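Local coordinates for peroxidase (Cellulomonas bogoriensis 69B4 = DSM 16987, PDB 6QZO), which binds heme b and probably acts as a DyP-type peroxidase, at residues A[76-81]-A[159-164]. Residues are numbered along the deposited sequence; the frame is centred on the assembly and turned at random.
Sequences ERLTTG and VRVLTK
Leu78 CD1 meets Val161 CG1, with Val161 CB just behind it, while the flat group of segment 159-164, the Arg160 guanidinium, lies away from this pair and faces the second subunit. One face of that guanidinium takes Lys164 CG, 4.0 Å above the plane and over its centre; its NH1 hydrogen-bonds Ser322 of the second subunit, and its NH2 forms salt bridges with Asp241 and Asp244 of that subunit. Lys164 NZ shares the Asp244 carboxylate, so one helical turn carries two cations into the dimer interface.

The contact itself is apolar and small. Leu78 and Val161 reach toward each other tip to tip, with Leu78 CD1 3.9 Å from Val161 CG1. Val161 CG1 is anti to the backbone N (chi1 167°), which brings this branch to the leucine. Leu162 joins at the margin, its CG 4.5 Å from Leu78 CD1. Within helix 152-165, Thr163 OG1 hydrogen-bonds Val159 O at 2.6 Å, on the opposite face of that carbonyl from Thr163 N, so the oxygen is gripped twice.

Just beyond Leu78 the chain closes in a Schellman motif, with Gly81, at positive phi, as C-prime residue. Asp74 packs against Val161 and Leu162, and Leu99 against Leu78; Trp71 NE1 hydrogen-bonds Leu162 O. The contact thus joins the two helices of a ferredoxin-like unit, 61-78 and 152-165, which pack beside the antiparallel sheet of strands 100-105, 143-149, 47-55 and 170-179, with Val159 resting on strand 47-55.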
ATOM      1  N   GLU A  76      22.242   5.870  -6.251  1.00 23.55           N
ATOM      2  CA  GLU A  76      23.006   5.280  -7.383  1.00 23.93           C
ATOM      3  C   GLU A  76      23.017   3.754  -7.241  1.00 23.94           C
ATOM      4  O   GLU A  76      22.950   3.055  -8.276  1.00 24.25           O
ATOM      5  CB  GLU A  76      24.421   5.864  -7.451  1.00 24.25           C
ATOM      6  CG  GLU A  76      24.467   7.297  -7.962  1.00 24.01           C
ATOM      7  CD  GLU A  76      25.847   7.916  -8.104  1.00 24.33           C
ATOM      8  OE1 GLU A  76      26.828   7.248  -7.785  1.00 24.41           O
ATOM      9  OE2 GLU A  76      25.941   9.022  -8.640  1.00 24.55           O
ATOM     10  N   ARG A  77      23.089   3.258  -6.003  1.00 23.31           N
ATOM     11  CA  ARG A  77      23.126   1.803  -5.691  1.00 22.75           C
ATOM     12  C   ARG A  77      21.733   1.181  -5.803  1.00 21.91           C
ATOM     13  O   ARG A  77      21.581   0.224  -6.575  1.00 22.64           O
ATOM     14  CB  ARG A  77      23.680   1.584  -4.285  1.00 22.87           C
ATOM     15  CG  ARG A  77      25.196   1.534  -4.251  1.00 23.64           C
ATOM     16  CD  ARG A  77      25.787   1.958  -2.929  1.00 24.01           C
ATOM     17  NE  ARG A  77      27.228   1.823  -3.042  1.00 25.17           N
ATOM     18  CZ  ARG A  77      27.868   0.659  -2.995  1.00 25.56           C
ATOM     19  NH1 ARG A  77      27.213  -0.464  -2.782  1.00 25.51           N
ATOM     20  NH2 ARG A  77      29.177   0.630  -3.122  1.00 26.80           N
ATOM     21  N   LEU A  78      20.765   1.669  -5.033  1.00 20.98           N
ATOM     22  CA  LEU A  78      19.416   1.034  -4.929  1.00 20.41           C
ATOM     23  C   LEU A  78      18.776   0.975  -6.326  1.00 20.13           C
ATOM     24  O   LEU A  78      18.245  -0.091  -6.683  1.00 20.40           O
ATOM     25  CB  LEU A  78      18.545   1.797  -3.925  1.00 20.08           C
ATOM     26  CG  LEU A  78      18.990   1.718  -2.460  1.00 20.04           C
ATOM     27  CD1 LEU A  78      18.260   2.750  -1.606  1.00 19.48           C
ATOM     28  CD2 LEU A  78      18.763   0.327  -1.888  1.00 20.56           C
ATOM     29  N   THR A  79      18.898   2.034  -7.125  1.00 20.09           N
ATOM     30  CA  THR A  79      18.253   2.155  -8.471  1.00 20.17           C
ATOM     31  C   THR A  79      18.890   1.179  -9.474  1.00 20.96           C
ATOM     32  O   THR A  79      18.247   0.921 -10.516  1.00 21.64           O
ATOM     33  CB  THR A  79      18.270   3.599  -8.992  1.00 19.76           C
ATOM     34  OG1 THR A  79      19.627   4.034  -9.068  1.00 20.11           O
ATOM     35  CG2 THR A  79      17.481   4.541  -8.117  1.00 19.02           C
ATOM     36  N   THR A  80      20.075   0.635  -9.173  1.00 21.39           N
ATOM     37  CA  THR A  80      20.782  -0.351 -10.036  1.00 22.17           C
ATOM     38  C   THR A  80      20.721  -1.736  -9.392  1.00 22.60           C
ATOM     39  O   THR A  80      21.393  -2.653  -9.904  1.00 23.45           O
ATOM     40  CB  THR A  80      22.215   0.097 -10.345  1.00 22.38           C
ATOM     41  OG1 THR A  80      22.930   0.239  -9.116  1.00 22.55           O
ATOM     42  CG2 THR A  80      22.257   1.393 -11.122  1.00 22.21           C
ATOM     43  N   GLY A  81      19.915  -1.888  -8.336  1.00 22.56           N
ATOM     44  CA  GLY A  81      19.688  -3.179  -7.666  1.00 22.94           C
ATOM     45  C   GLY A  81      20.906  -3.618  -6.865  1.00 23.93           C
ATOM     46  O   GLY A  81      21.128  -4.849  -6.734  1.00 24.59           O
ATOM     47  N   VAL A 159      13.010   3.176   1.059  1.00 17.58           N
ATOM     48  CA  VAL A 159      12.547   4.157   2.083  1.00 17.50           C
ATOM     49  C   VAL A 159      13.288   3.889   3.396  1.00 18.03           C
ATOM     50  O   VAL A 159      13.735   4.867   4.044  1.00 18.35           O
ATOM     51  CB  VAL A 159      11.015   4.089   2.250  1.00 17.37           C
ATOM     52  CG1 VAL A 159      10.531   4.754   3.531  1.00 17.43           C
ATOM     53  CG2 VAL A 159      10.298   4.665   1.030  1.00 17.15           C
ATOM     54  N   ARG A 160      13.402   2.628   3.803  1.00 18.46           N
ATOM     55  CA  ARG A 160      14.091   2.246   5.073  1.00 18.93           C
ATOM     56  C   ARG A 160      15.557   2.699   4.985  1.00 19.14           C
ATOM     57  O   ARG A 160      16.059   3.302   5.958  1.00 19.54           O
ATOM     58  CB  ARG A 160      13.940   0.737   5.307  1.00 19.14           C
ATOM     59  CG  ARG A 160      14.751   0.169   6.469  1.00 19.64           C
ATOM     60  CD  ARG A 160      14.221   0.579   7.817  1.00 19.61           C
ATOM     61  NE  ARG A 160      14.995   0.076   8.944  1.00 19.75           N
ATOM     62  CZ  ARG A 160      14.870   0.511  10.202  1.00 20.01           C
ATOM     63  NH1 ARG A 160      13.985   1.448  10.497  1.00 20.07           N
ATOM     64  NH2 ARG A 160      15.654   0.053  11.163  1.00 20.36           N
ATOM     65  N   VAL A 161      16.232   2.429   3.868  1.00 19.05           N
ATOM     66  CA  VAL A 161      17.684   2.742   3.704  1.00 19.42           C
ATOM     67  C   VAL A 161      17.873   4.259   3.722  1.00 19.77           C
ATOM     68  O   VAL A 161      18.734   4.727   4.491  1.00 21.03           O
ATOM     69  CB  VAL A 161      18.257   2.099   2.432  1.00 19.26           C
ATOM     70  CG1 VAL A 161      19.624   2.658   2.082  1.00 19.40           C
ATOM     71  CG2 VAL A 161      18.319   0.572   2.570  1.00 19.41           C
ATOM     72  N   LEU A 162      17.098   5.000   2.930  1.00 19.60           N
ATOM     73  CA  LEU A 162      17.269   6.466   2.800  1.00 20.02           C
ATOM     74  C   LEU A 162      16.960   7.136   4.143  1.00 20.60           C
ATOM     75  O   LEU A 162      17.680   8.090   4.508  1.00 20.52           O
ATOM     76  CB  LEU A 162      16.361   6.997   1.691  1.00 19.59           C
ATOM     77  CG  LEU A 162      16.715   6.489   0.297  1.00 19.66           C
ATOM     78  CD1 LEU A 162      15.565   6.725  -0.673  1.00 19.49           C
ATOM     79  CD2 LEU A 162      17.996   7.129  -0.216  1.00 19.93           C
ATOM     80  N   THR A 163      15.951   6.642   4.864  1.00 21.12           N
ATOM     81  CA  THR A 163      15.504   7.203   6.161  1.00 21.73           C
ATOM     82  C   THR A 163      16.613   7.000   7.194  1.00 23.24           C
ATOM     83  O   THR A 163      16.964   7.980   7.886  1.00 23.76           O
ATOM     84  CB  THR A 163      14.176   6.581   6.610  1.00 21.75           C
ATOM     85  OG1 THR A 163      13.217   6.845   5.591  1.00 21.59           O
ATOM     86  CG2 THR A 163      13.669   7.131   7.923  1.00 21.75           C
ATOM     87  N   LYS A 164      17.131   5.775   7.304  1.00 24.37           N
ATOM     88  CA  LYS A 164      18.239   5.422   8.227  1.00 25.70           C
ATOM     89  C   LYS A 164      19.472   6.286   7.948  1.00 25.86           C
ATOM     90  O   LYS A 164      20.143   6.673   8.912  1.00 25.76           O
ATOM     91  CB  LYS A 164      18.633   3.953   8.046  1.00 26.50           C
ATOM     92  CG  LYS A 164      17.798   2.959   8.811  1.00 27.07           C
ATOM     93  CD  LYS A 164      18.049   1.525   8.366  1.00 27.65           C
ATOM     94  CE  LYS A 164      19.455   1.061   8.677  1.00 28.39           C
ATOM     95  NZ  LYS A 164      19.633  -0.389   8.382  1.00 29.25           N
TER